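Local coordinates for protein NAD_Gly3P_dh, NAD-dependent glycerol-3-phosphate dehydrogenase (Streptosporangium roseum, PDB 5OCM) that probably reduces imines to amines with NADPH, as an imine reductase related to the beta-hydroxyacid dehydrogenases, and binds NADP(+) in a Rossmann-type domain, at residues Thr4-Leu9 against Leu62-Val67; Thr29-Arg34 against Ala47-Ser52; Ala118-Pro123 against Asp130-Tyr135. One frame throughout, in Å; residues are numbered along the deposited sequence.

Contact 1 (Thr4-Leu9 against Leu62-Val67); sequences TDVTVL and LVVVCV. With NAP (NADP nicotinamide-adenine-dinucleotide phosphate), chain G.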
# COMPACT_ATOMS: atom_id res chain seq x y z
N THR A 4 -4.87 -31.76 -26.41
CA THR A 4 -4.38 -31.30 -25.15
C THR A 4 -5.54 -30.72 -24.35
O THR A 4 -6.61 -30.57 -24.84
CB THR A 4 -3.22 -30.27 -25.33
OG1 THR A 4 -3.57 -29.26 -26.28
CG2 THR A 4 -1.95 -30.95 -25.82
N ASP A 5 -5.28 -30.42 -23.09
CA ASP A 5 -6.31 -29.93 -22.16
C ASP A 5 -6.45 -28.41 -22.21
O ASP A 5 -7.54 -27.89 -21.99
CB ASP A 5 -5.94 -30.34 -20.72
CG ASP A 5 -5.85 -31.84 -20.55
OD1 ASP A 5 -6.71 -32.54 -21.02
OD2 ASP A 5 -4.89 -32.30 -19.95
N VAL A 6 -5.34 -27.71 -22.47
CA VAL A 6 -5.30 -26.26 -22.43
C VAL A 6 -4.26 -25.74 -23.41
O VAL A 6 -3.22 -26.34 -23.59
CB VAL A 6 -5.12 -25.74 -20.97
CG1 VAL A 6 -3.82 -26.16 -20.44
CG2 VAL A 6 -5.20 -24.23 -20.91
N THR A 7 -4.60 -24.66 -24.09
CA THR A 7 -3.72 -23.90 -24.99
C THR A 7 -3.42 -22.52 -24.38
O THR A 7 -4.33 -21.88 -23.85
CB THR A 7 -4.37 -23.74 -26.38
OG1 THR A 7 -4.36 -25.05 -27.02
CG2 THR A 7 -3.59 -22.75 -27.24
N VAL A 8 -2.15 -22.10 -24.43
CA VAL A 8 -1.75 -20.77 -24.10
C VAL A 8 -1.22 -20.08 -25.38
O VAL A 8 -0.28 -20.59 -26.05
CB VAL A 8 -0.67 -20.73 -23.00
CG1 VAL A 8 -0.24 -19.28 -22.72
CG2 VAL A 8 -1.19 -21.41 -21.74
N LEU A 9 -1.86 -18.96 -25.74
CA LEU A 9 -1.41 -18.09 -26.80
C LEU A 9 -0.76 -16.86 -26.19
O LEU A 9 -1.44 -16.09 -25.50
CB LEU A 9 -2.57 -17.65 -27.68
CG LEU A 9 -3.48 -18.75 -28.20
CD1 LEU A 9 -4.65 -18.18 -29.00
CD2 LEU A 9 -2.72 -19.74 -29.07
N LEU A 62 -9.97 -25.50 -24.00
CA LEU A 62 -9.79 -24.29 -23.18
C LEU A 62 -8.59 -23.55 -23.77
O LEU A 62 -7.50 -24.13 -23.87
CB LEU A 62 -9.54 -24.64 -21.73
CG LEU A 62 -9.37 -23.52 -20.75
CD1 LEU A 62 -10.66 -22.80 -20.58
CD2 LEU A 62 -8.91 -23.96 -19.39
N VAL A 63 -8.80 -22.30 -24.19
CA VAL A 63 -7.78 -21.52 -24.86
C VAL A 63 -7.59 -20.22 -24.09
O VAL A 63 -8.51 -19.43 -23.93
CB VAL A 63 -8.17 -21.16 -26.29
CG1 VAL A 63 -7.05 -20.33 -26.98
CG2 VAL A 63 -8.49 -22.42 -27.09
N VAL A 64 -6.36 -20.02 -23.62
CA VAL A 64 -6.01 -18.89 -22.76
C VAL A 64 -5.12 -17.95 -23.59
O VAL A 64 -4.13 -18.39 -24.17
CB VAL A 64 -5.24 -19.36 -21.55
CG1 VAL A 64 -4.79 -18.17 -20.68
CG2 VAL A 64 -6.12 -20.31 -20.75
N VAL A 65 -5.45 -16.64 -23.62
CA VAL A 65 -4.63 -15.70 -24.33
C VAL A 65 -4.03 -14.72 -23.34
O VAL A 65 -4.76 -14.15 -22.50
CB VAL A 65 -5.36 -14.96 -25.49
CG1 VAL A 65 -6.73 -14.54 -25.20
CG2 VAL A 65 -4.52 -13.88 -26.13
N CYS A 66 -2.74 -14.44 -23.50
CA CYS A 66 -2.04 -13.47 -22.62
C CYS A 66 -0.99 -12.77 -23.44
O CYS A 66 0.15 -13.18 -23.51
CB CYS A 66 -1.48 -14.16 -21.42
SG CYS A 66 -0.78 -12.97 -20.22
N VAL A 67 -1.44 -11.73 -24.16
CA VAL A 67 -0.56 -10.93 -25.03
C VAL A 67 -0.49 -9.51 -24.48
O VAL A 67 -0.91 -9.26 -23.33
CB VAL A 67 -0.96 -11.02 -26.52
CG1 VAL A 67 -0.72 -12.44 -27.01
CG2 VAL A 67 -2.41 -10.55 -26.75
PA NAP G . 5.59 -9.37 -22.57
O1A NAP G . 6.77 -10.12 -21.96
O2A NAP G . 6.02 -8.08 -23.11
O5B NAP G . 4.81 -10.25 -23.71
C5B NAP G . 3.99 -9.60 -24.67
C4B NAP G . 3.40 -10.75 -25.45
O4B NAP G . 2.41 -10.31 -26.36
C3B NAP G . 4.44 -11.57 -26.27
O3B NAP G . 4.13 -12.98 -26.26
C2B NAP G . 4.23 -10.97 -27.68
O2B NAP G . 4.73 -11.79 -28.76
C1B NAP G . 2.74 -10.80 -27.68
N9A NAP G . 2.26 -9.87 -28.70
C8A NAP G . 2.39 -8.55 -28.75
N7A NAP G . 1.80 -8.05 -29.83
C5A NAP G . 1.29 -9.10 -30.49
C6A NAP G . 0.53 -9.29 -31.72
N6A NAP G . 0.20 -8.18 -32.49
N1A NAP G . 0.26 -10.54 -32.12
C2A NAP G . 0.58 -11.63 -31.39
N3A NAP G . 1.26 -11.55 -30.22
C4A NAP G . 1.60 -10.32 -29.77
O3 NAP G . 4.42 -9.02 -21.56
PN NAP G . 4.02 -9.95 -20.26
O1N NAP G . 4.69 -9.42 -19.06
O2N NAP G . 3.95 -11.43 -20.67
O5D NAP G . 2.52 -9.35 -20.18
C5D NAP G . 1.50 -9.95 -20.98
C4D NAP G . 0.17 -9.45 -20.44
O4D NAP G . 0.04 -9.90 -19.03
C3D NAP G . 0.08 -7.91 -20.53
O3D NAP G . -1.25 -7.50 -20.86
C2D NAP G . 0.43 -7.54 -19.08
O2D NAP G . -0.04 -6.25 -18.62
C1D NAP G . -0.21 -8.73 -18.31
N1N NAP G . 0.35 -8.93 -16.99
C2N NAP G . 1.65 -9.13 -16.82
C3N NAP G . 2.19 -9.30 -15.53
C7N NAP G . 3.64 -9.45 -15.27
O7N NAP G . 3.96 -9.44 -14.06
N7N NAP G . 4.49 -9.58 -16.25
C4N NAP G . 1.33 -9.31 -14.42
C5N NAP G . -0.04 -9.20 -14.66
C6N NAP G . -0.48 -9.02 -15.96
P2B NAP G . 6.27 -11.67 -29.19
O1X NAP G . 7.03 -12.52 -28.23
O2X NAP G . 6.16 -12.13 -30.61
O3X NAP G . 6.55 -10.16 -29.23
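Thr-7 and Leu-9 are stitched to Leu-62, Val-64 and Cys-66 in the parallel centre of the Rossmann fold, where strand 6-9, the first of the NADP-binding domain, runs beside strand 62-65 with axes 4.7 Å apart and 20° from parallel. Four backbone bonds form the ladder. Thr-7 gives its N-H to Leu-62 O and takes that of Val-64 on its own O; Leu-9 then repeats the pattern, its N 2.8 Å from Val-64 O and its O 2.9 Å from Cys-66 N. Both faces of this pair are closely packed and buried. On one, Leu-9 reaches obliquely over Val-63, its CD1 3.8 Å from Val-63 CG1, a branch anti to the backbone N (chi1 -180°), and helix 70-77 closes over the leucine through Val-76. On the other, Val-6 CG2 lies 4.0 Å from Val-64 CG2 and equally near Leu-62 CD2, the valine and leucine running alongside each other; Phe-22 of helix 13-24 packs on Val-6 and Val-8. The hydroxyl of Thr-7 is tied to Ser-60 and to the carbonyl of Ala-56. The N-terminal end is looser: exposed Asp-5 turns its carboxylate away from strand 62-65, OD2 accepting the backbone N-H of Ala-28, and only its carbonyl O approaches the CB of Leu-62. At the opposite end the strand gives way to cofactor-binding loop, the usual place for a dinucleotide at the C-terminal edge of a Rossmann sheet. Val-67 sets its CB 3.4 Å from the adenosine ribose oxygen O4B of NADP, while Cys-66 extends its thiol toward the nicotinamide ribose, SG lying 3.4 Å from O4D.

Contact 2 (Thr29-Arg34 against Ala47-Ser52); sequences TTVWNR and AVLASS. With NAP (NADP nicotinamide-adenine-dinucleotide phosphate), chain G.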
# COMPACT_ATOMS: atom_id res chain seq x y z
N THR A 29 -0.62 -29.46 -22.37
CA THR A 29 -0.58 -28.05 -22.71
C THR A 29 0.04 -27.82 -24.07
O THR A 29 1.18 -28.24 -24.33
CB THR A 29 0.19 -27.25 -21.62
OG1 THR A 29 -0.39 -27.52 -20.35
CG2 THR A 29 0.13 -25.81 -21.89
N THR A 30 -0.69 -27.13 -24.94
CA THR A 30 -0.18 -26.65 -26.22
C THR A 30 0.11 -25.14 -26.11
O THR A 30 -0.66 -24.38 -25.49
CB THR A 30 -1.17 -26.89 -27.35
OG1 THR A 30 -1.34 -28.32 -27.52
CG2 THR A 30 -0.71 -26.30 -28.66
N VAL A 31 1.25 -24.70 -26.64
CA VAL A 31 1.63 -23.32 -26.63
C VAL A 31 1.95 -22.75 -28.00
O VAL A 31 2.34 -23.47 -28.91
CB VAL A 31 2.84 -23.08 -25.69
CG1 VAL A 31 2.54 -23.60 -24.28
CG2 VAL A 31 4.08 -23.72 -26.23
N TRP A 32 1.82 -21.42 -28.14
CA TRP A 32 2.15 -20.71 -29.36
C TRP A 32 2.50 -19.28 -29.00
O TRP A 32 1.94 -18.69 -28.06
CB TRP A 32 0.98 -20.70 -30.35
CG TRP A 32 1.23 -19.82 -31.55
CD1 TRP A 32 1.90 -20.13 -32.71
CD2 TRP A 32 0.85 -18.45 -31.69
NE1 TRP A 32 1.95 -19.06 -33.55
CE2 TRP A 32 1.32 -18.00 -32.95
CE3 TRP A 32 0.19 -17.54 -30.86
CZ2 TRP A 32 1.11 -16.71 -33.43
CZ3 TRP A 32 -0.01 -16.22 -31.34
CH2 TRP A 32 0.43 -15.84 -32.60
N ASN A 33 3.43 -18.71 -29.75
CA ASN A 33 3.84 -17.30 -29.65
C ASN A 33 4.09 -16.78 -31.04
O ASN A 33 4.59 -17.53 -31.90
CB ASN A 33 5.13 -17.19 -28.84
CG ASN A 33 5.43 -15.75 -28.44
OD1 ASN A 33 4.57 -15.09 -27.77
ND2 ASN A 33 6.61 -15.23 -28.86
N ARG A 34 3.82 -15.51 -31.27
CA ARG A 34 4.09 -14.88 -32.60
C ARG A 34 5.52 -15.08 -33.02
O ARG A 34 5.75 -15.49 -34.14
CB ARG A 34 3.75 -13.38 -32.52
CG ARG A 34 4.28 -12.56 -33.67
CD ARG A 34 3.84 -11.13 -33.52
NE ARG A 34 4.49 -10.47 -32.40
CZ ARG A 34 4.39 -9.17 -32.14
NH1 ARG A 34 5.02 -8.65 -31.10
NH2 ARG A 34 3.66 -8.36 -32.92
N ALA A 47 5.46 -29.13 -22.97
CA ALA A 47 4.51 -28.38 -23.77
C ALA A 47 4.61 -28.81 -25.24
O ALA A 47 5.72 -29.12 -25.72
CB ALA A 47 4.79 -26.90 -23.70
N VAL A 48 3.49 -28.84 -25.92
CA VAL A 48 3.46 -29.09 -27.36
C VAL A 48 3.57 -27.75 -28.09
O VAL A 48 2.72 -26.87 -27.87
CB VAL A 48 2.17 -29.79 -27.77
CG1 VAL A 48 2.13 -30.03 -29.28
CG2 VAL A 48 1.98 -31.08 -27.01
N LEU A 49 4.59 -27.57 -28.94
CA LEU A 49 4.80 -26.27 -29.63
C LEU A 49 4.03 -26.28 -30.93
O LEU A 49 4.40 -26.99 -31.86
CB LEU A 49 6.25 -26.03 -29.97
CG LEU A 49 7.29 -26.10 -28.88
CD1 LEU A 49 8.64 -25.45 -29.20
CD2 LEU A 49 6.71 -25.67 -27.56
N ALA A 50 2.97 -25.50 -31.01
CA ALA A 50 2.16 -25.42 -32.23
C ALA A 50 2.88 -24.52 -33.22
O ALA A 50 3.49 -23.56 -32.84
CB ALA A 50 0.77 -24.88 -31.91
N SER A 51 2.74 -24.81 -34.51
CA SER A 51 3.35 -23.96 -35.55
C SER A 51 2.56 -22.67 -35.79
O SER A 51 3.14 -21.70 -36.25
CB SER A 51 3.46 -24.73 -36.90
OG SER A 51 2.16 -25.19 -37.23
N SER A 52 1.27 -22.66 -35.47
CA SER A 52 0.45 -21.50 -35.73
C SER A 52 -0.57 -21.32 -34.63
O SER A 52 -0.89 -22.26 -33.93
CB SER A 52 -0.25 -21.66 -37.08
OG SER A 52 -1.28 -22.63 -36.96
PA NAP G . 5.59 -9.37 -22.57
O1A NAP G . 6.77 -10.12 -21.96
O2A NAP G . 6.02 -8.08 -23.11
O5B NAP G . 4.81 -10.25 -23.71
C5B NAP G . 3.99 -9.60 -24.67
C4B NAP G . 3.40 -10.75 -25.45
O4B NAP G . 2.41 -10.31 -26.36
C3B NAP G . 4.44 -11.57 -26.27
O3B NAP G . 4.13 -12.98 -26.26
C2B NAP G . 4.23 -10.97 -27.68
O2B NAP G . 4.73 -11.79 -28.76
C1B NAP G . 2.74 -10.80 -27.68
N9A NAP G . 2.26 -9.87 -28.70
C8A NAP G . 2.39 -8.55 -28.75
N7A NAP G . 1.80 -8.05 -29.83
C5A NAP G . 1.29 -9.10 -30.49
C6A NAP G . 0.53 -9.29 -31.72
N6A NAP G . 0.20 -8.18 -32.49
N1A NAP G . 0.26 -10.54 -32.12
C2A NAP G . 0.58 -11.63 -31.39
N3A NAP G . 1.26 -11.55 -30.22
C4A NAP G . 1.60 -10.32 -29.77
O3 NAP G . 4.42 -9.02 -21.56
PN NAP G . 4.02 -9.95 -20.26
O1N NAP G . 4.69 -9.42 -19.06
O2N NAP G . 3.95 -11.43 -20.67
O5D NAP G . 2.52 -9.35 -20.18
C5D NAP G . 1.50 -9.95 -20.98
C4D NAP G . 0.17 -9.45 -20.44
O4D NAP G . 0.04 -9.90 -19.03
C3D NAP G . 0.08 -7.91 -20.53
O3D NAP G . -1.25 -7.50 -20.86
C2D NAP G . 0.43 -7.54 -19.08
O2D NAP G . -0.04 -6.25 -18.62
C1D NAP G . -0.21 -8.73 -18.31
N1N NAP G . 0.35 -8.93 -16.99
C2N NAP G . 1.65 -9.13 -16.82
C3N NAP G . 2.19 -9.30 -15.53
C7N NAP G . 3.64 -9.45 -15.27
O7N NAP G . 3.96 -9.44 -14.06
N7N NAP G . 4.49 -9.58 -16.25
C4N NAP G . 1.33 -9.31 -14.42
C5N NAP G . -0.04 -9.20 -14.66
C6N NAP G . -0.48 -9.02 -15.96
P2B NAP G . 6.27 -11.67 -29.19
O1X NAP G . 7.03 -12.52 -28.23
O2X NAP G . 6.16 -12.13 -30.61
O3X NAP G . 6.55 -10.16 -29.23
O HOH W 1 4.90 -23.13 -30.59
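This is a short parallel strand pairing at the outer edge of the sheet, where strand 29-32 meets strand 48-49, the outermost strand on that side within the chain. Val-48 N binds Thr-29 O, Val-31 N binds Val-48 O, and Ala-50 N binds Val-31 O at 3.0 Å. A water donates to both Val-31 O and Ala-50 O, bridging the two segments. Val-31 and Leu-49 pack flank to flank, CG2 to CD2 3.5 Å; on the other face Thr-30 CG2 meets Ala-50 CB, while the threonine hydroxyl bonds to that of Thr-4. Helix 40-44 links the strands into a beta-alpha-beta unit of the Rossmann fold, and strand 29-32 runs out into the loop, Asn-33 and Arg-34, that recognises the cofactor's extra phosphate. Trp-32 swings its indole away from its own N (chi1 172°), bringing CD1 to 3.3 Å from the backbone C of Ser-52, which lies over one ring face; Ala-50 O sits at the ring edge. An alanine at Trp-32 is likely to open a gap against Ser-52, leaving the start of helix 53-58 less firmly seated. Asn-33 OD1 accepts the bond from the ribose hydroxyl O3B, and ND2 donates to O1X. Arg-34 lays its guanidinium over adenine C5A and grips the 2'-phosphate twice, NE to O2X at 3.0 Å and NH1 to O3X at 2.8 Å.

Contact 3 (Ala118-Pro123 against Asp130-Tyr135); sequences AIMAIP and DAFLLY. With NAP (NADP nicotinamide-adenine-dinucleotide phosphate), chain G; 9RH (2,2,2-trifluoromethyl acetophenone hydrate), chain X.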
# COMPACT_ATOMS: atom_id res chain seq x y z
N ALA A 118 -8.21 -11.22 -14.94
CA ALA A 118 -7.11 -10.35 -14.57
C ALA A 118 -6.18 -11.09 -13.66
O ALA A 118 -6.62 -11.76 -12.71
CB ALA A 118 -7.60 -9.12 -13.92
N ILE A 119 -4.88 -11.07 -13.99
CA ILE A 119 -3.87 -11.78 -13.23
C ILE A 119 -3.31 -10.84 -12.19
O ILE A 119 -2.55 -9.92 -12.54
CB ILE A 119 -2.72 -12.31 -14.09
CG1 ILE A 119 -3.25 -13.19 -15.23
CG2 ILE A 119 -1.77 -13.17 -13.23
CD1 ILE A 119 -2.22 -13.30 -16.38
N MET A 120 -3.70 -11.04 -10.92
CA MET A 120 -3.24 -10.15 -9.85
C MET A 120 -2.06 -10.83 -9.16
O MET A 120 -2.10 -11.19 -7.99
CB MET A 120 -4.38 -9.84 -8.86
CG MET A 120 -5.64 -9.29 -9.51
SD MET A 120 -5.46 -8.02 -10.77
CE MET A 120 -4.48 -6.81 -9.88
N ALA A 121 -1.01 -11.01 -9.94
CA ALA A 121 0.19 -11.73 -9.55
C ALA A 121 1.29 -11.48 -10.54
O ALA A 121 1.04 -11.16 -11.70
CB ALA A 121 -0.10 -13.26 -9.52
N ILE A 122 2.52 -11.65 -10.06
CA ILE A 122 3.69 -11.67 -10.93
C ILE A 122 3.97 -13.12 -11.43
O ILE A 122 3.49 -14.10 -10.84
CB ILE A 122 4.95 -11.09 -10.24
CG1 ILE A 122 5.24 -11.84 -8.92
CG2 ILE A 122 4.79 -9.60 -10.05
CD1 ILE A 122 6.60 -11.48 -8.29
N PRO A 123 4.77 -13.24 -12.48
CA PRO A 123 4.96 -14.59 -13.08
C PRO A 123 5.49 -15.63 -12.12
O PRO A 123 5.05 -16.76 -12.13
CB PRO A 123 5.96 -14.31 -14.21
CG PRO A 123 5.67 -12.93 -14.63
CD PRO A 123 5.43 -12.20 -13.32
N ASP A 130 -0.55 -18.52 -3.28
CA ASP A 130 -0.75 -17.10 -3.14
C ASP A 130 -1.16 -16.33 -4.39
O ASP A 130 -1.44 -15.14 -4.30
CB ASP A 130 0.53 -16.47 -2.62
CG ASP A 130 0.82 -16.89 -1.17
OD1 ASP A 130 -0.13 -17.27 -0.45
OD2 ASP A 130 2.00 -16.82 -0.80
N ALA A 131 -1.17 -16.94 -5.57
CA ALA A 131 -1.59 -16.16 -6.72
C ALA A 131 -3.05 -15.86 -6.67
O ALA A 131 -3.83 -16.77 -6.40
CB ALA A 131 -1.23 -16.89 -7.99
N PHE A 132 -3.40 -14.63 -7.04
CA PHE A 132 -4.79 -14.15 -7.03
C PHE A 132 -5.19 -13.82 -8.46
O PHE A 132 -4.47 -13.10 -9.14
CB PHE A 132 -4.61 -12.86 -6.16
CG PHE A 132 -5.84 -12.08 -5.85
CD1 PHE A 132 -7.06 -12.70 -5.68
CD2 PHE A 132 -5.74 -10.71 -5.59
CE1 PHE A 132 -8.17 -11.95 -5.32
CE2 PHE A 132 -6.84 -9.96 -5.30
CZ PHE A 132 -8.04 -10.56 -5.09
N LEU A 133 -6.31 -14.36 -8.94
CA LEU A 133 -6.79 -14.08 -10.30
C LEU A 133 -8.29 -13.88 -10.26
O LEU A 133 -9.01 -14.59 -9.53
CB LEU A 133 -6.43 -15.24 -11.26
CG LEU A 133 -4.97 -15.51 -11.52
CD1 LEU A 133 -4.45 -16.57 -10.49
CD2 LEU A 133 -4.73 -16.08 -12.92
N LEU A 134 -8.76 -12.94 -11.07
CA LEU A 134 -10.19 -12.53 -11.05
C LEU A 134 -10.79 -12.85 -12.41
O LEU A 134 -10.16 -12.60 -13.42
CB LEU A 134 -10.29 -11.03 -10.84
CG LEU A 134 -9.51 -10.48 -9.68
CD1 LEU A 134 -9.68 -8.97 -9.57
CD2 LEU A 134 -9.93 -11.14 -8.39
N TYR A 135 -12.02 -13.38 -12.41
CA TYR A 135 -12.68 -13.76 -13.67
C TYR A 135 -14.08 -13.17 -13.71
O TYR A 135 -14.77 -13.11 -12.68
CB TYR A 135 -12.80 -15.28 -13.76
CG TYR A 135 -11.49 -15.96 -13.97
CD1 TYR A 135 -10.67 -16.28 -12.89
CD2 TYR A 135 -11.01 -16.21 -15.25
CE1 TYR A 135 -9.41 -16.83 -13.09
CE2 TYR A 135 -9.78 -16.74 -15.47
CZ TYR A 135 -8.98 -17.08 -14.37
OH TYR A 135 -7.74 -17.59 -14.55
PA NAP G . 5.59 -9.37 -22.57
O1A NAP G . 6.77 -10.12 -21.96
O2A NAP G . 6.02 -8.08 -23.11
O5B NAP G . 4.81 -10.25 -23.71
C5B NAP G . 3.99 -9.60 -24.67
C4B NAP G . 3.40 -10.75 -25.45
O4B NAP G . 2.41 -10.31 -26.36
C3B NAP G . 4.44 -11.57 -26.27
O3B NAP G . 4.13 -12.98 -26.26
C2B NAP G . 4.23 -10.97 -27.68
O2B NAP G . 4.73 -11.79 -28.76
C1B NAP G . 2.74 -10.80 -27.68
N9A NAP G . 2.26 -9.87 -28.70
C8A NAP G . 2.39 -8.55 -28.75
N7A NAP G . 1.80 -8.05 -29.83
C5A NAP G . 1.29 -9.10 -30.49
C6A NAP G . 0.53 -9.29 -31.72
N6A NAP G . 0.20 -8.18 -32.49
N1A NAP G . 0.26 -10.54 -32.12
C2A NAP G . 0.58 -11.63 -31.39
N3A NAP G . 1.26 -11.55 -30.22
C4A NAP G . 1.60 -10.32 -29.77
O3 NAP G . 4.42 -9.02 -21.56
PN NAP G . 4.02 -9.95 -20.26
O1N NAP G . 4.69 -9.42 -19.06
O2N NAP G . 3.95 -11.43 -20.67
O5D NAP G . 2.52 -9.35 -20.18
C5D NAP G . 1.50 -9.95 -20.98
C4D NAP G . 0.17 -9.45 -20.44
O4D NAP G . 0.04 -9.90 -19.03
C3D NAP G . 0.08 -7.91 -20.53
O3D NAP G . -1.25 -7.50 -20.86
C2D NAP G . 0.43 -7.54 -19.08
O2D NAP G . -0.04 -6.25 -18.62
C1D NAP G . -0.21 -8.73 -18.31
N1N NAP G . 0.35 -8.93 -16.99
C2N NAP G . 1.65 -9.13 -16.82
C3N NAP G . 2.19 -9.30 -15.53
C7N NAP G . 3.64 -9.45 -15.27
O7N NAP G . 3.96 -9.44 -14.06
N7N NAP G . 4.49 -9.58 -16.25
C4N NAP G . 1.33 -9.31 -14.42
C5N NAP G . -0.04 -9.20 -14.66
C6N NAP G . -0.48 -9.02 -15.96
P2B NAP G . 6.27 -11.67 -29.19
O1X NAP G . 7.03 -12.52 -28.23
O2X NAP G . 6.16 -12.13 -30.61
O3X NAP G . 6.55 -10.16 -29.23
O1 9RH X . 2.88 -4.13 -14.81
C1 9RH X . 1.62 -4.61 -14.45
O2 9RH X . 0.66 -3.62 -14.22
C2 9RH X . 1.72 -5.62 -13.32
C3 9RH X . 2.93 -5.85 -12.69
C4 9RH X . 3.00 -6.67 -11.58
C5 9RH X . 1.88 -7.30 -11.10
C6 9RH X . 0.68 -7.09 -11.73
C7 9RH X . 0.59 -6.25 -12.83
C8 9RH X . 1.20 -5.28 -15.73
F1 9RH X . 1.22 -4.38 -16.71
F2 9RH X . -0.04 -5.83 -15.62
F3 9RH X . 2.09 -6.21 -15.98
O HOH W 2 -0.63 -12.64 -6.26
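A beta hairpin at the far side of the Rossmann-type sheet brings strand 118-120 antiparallel to strand 131-135, at 159° between their directions, and carries the cofactor-facing stretch Ala-121 to Pro-123 beyond the first strand. Ala-118 and Leu-134 form a hydrogen-bonded pair with both bonds made in the carbonyl planes: Ala-118 N reaches Leu-134 O at 2.8 Å, and Leu-134 N returns to Ala-118 O. Met-120 N donates to Phe-132 O over a more bent path, 135° at the hydrogen. Beyond it the strands part, and a water gives its protons to Met-120 O and Asp-130 O, joining the two backbones where direct pairing stops.

Side chains divide between the faces. Ile-119 and Leu-133 are neighbours on one, CG1 to CD2 4.0 Å, with Met-14 and Leu-18 of helix 13-24 against the isoleucine. On the other, Met-120 sets CB 3.6 Å from Phe-132 CD2, approaching the ring obliquely, and the methionine crosses Leu-134 at an angle, CG against CG. Bends at chi2 and chi3 (-54°) fold the rest of the methionine back from strand 131-135. This face meets the second subunit, whose Trp-208 packs on Met-120 and Phe-204 on Phe-132, while helix 165-192 adds Leu-173 to the methionine.

Residues 119-123 line the cleft that holds cofactor and ligand. Ile-119 O and Ala-121 O face the nicotinamide, at C5N and C4N, the carbon that carries hydride in NADPH; Ala-121 O is 3.3 Å from C4N. Pro-123 CD comes 3.2 Å from the carboxamide oxygen O7N. Ile-122 also meets the bound trifluoroacetophenone hydrate, with CG2 3.8 Å from its phenyl carbon C4.

Overall arrangement
All three contacts belong to one mixed sheet and touch the same NADP, at successive points along it. Contact 1 is central and buried, with backbone ladder and aliphatic packing; contact 2 adjoins it through neighbouring strands 6-9 and 29-32, their centres 9 Å apart, but lies at the partly exposed edge, where water and charged or amide groups for the phosphate enter. Contact 3, also buried, is antiparallel rather than parallel and is the one that meets the second subunit. It touches contact 1 through Cys-66 SG and Ile-119 CD1, whereas contacts 2 and 3 stay about 13 Å apart at their nearest atoms, serving the adenosine and nicotinamide ends respectively.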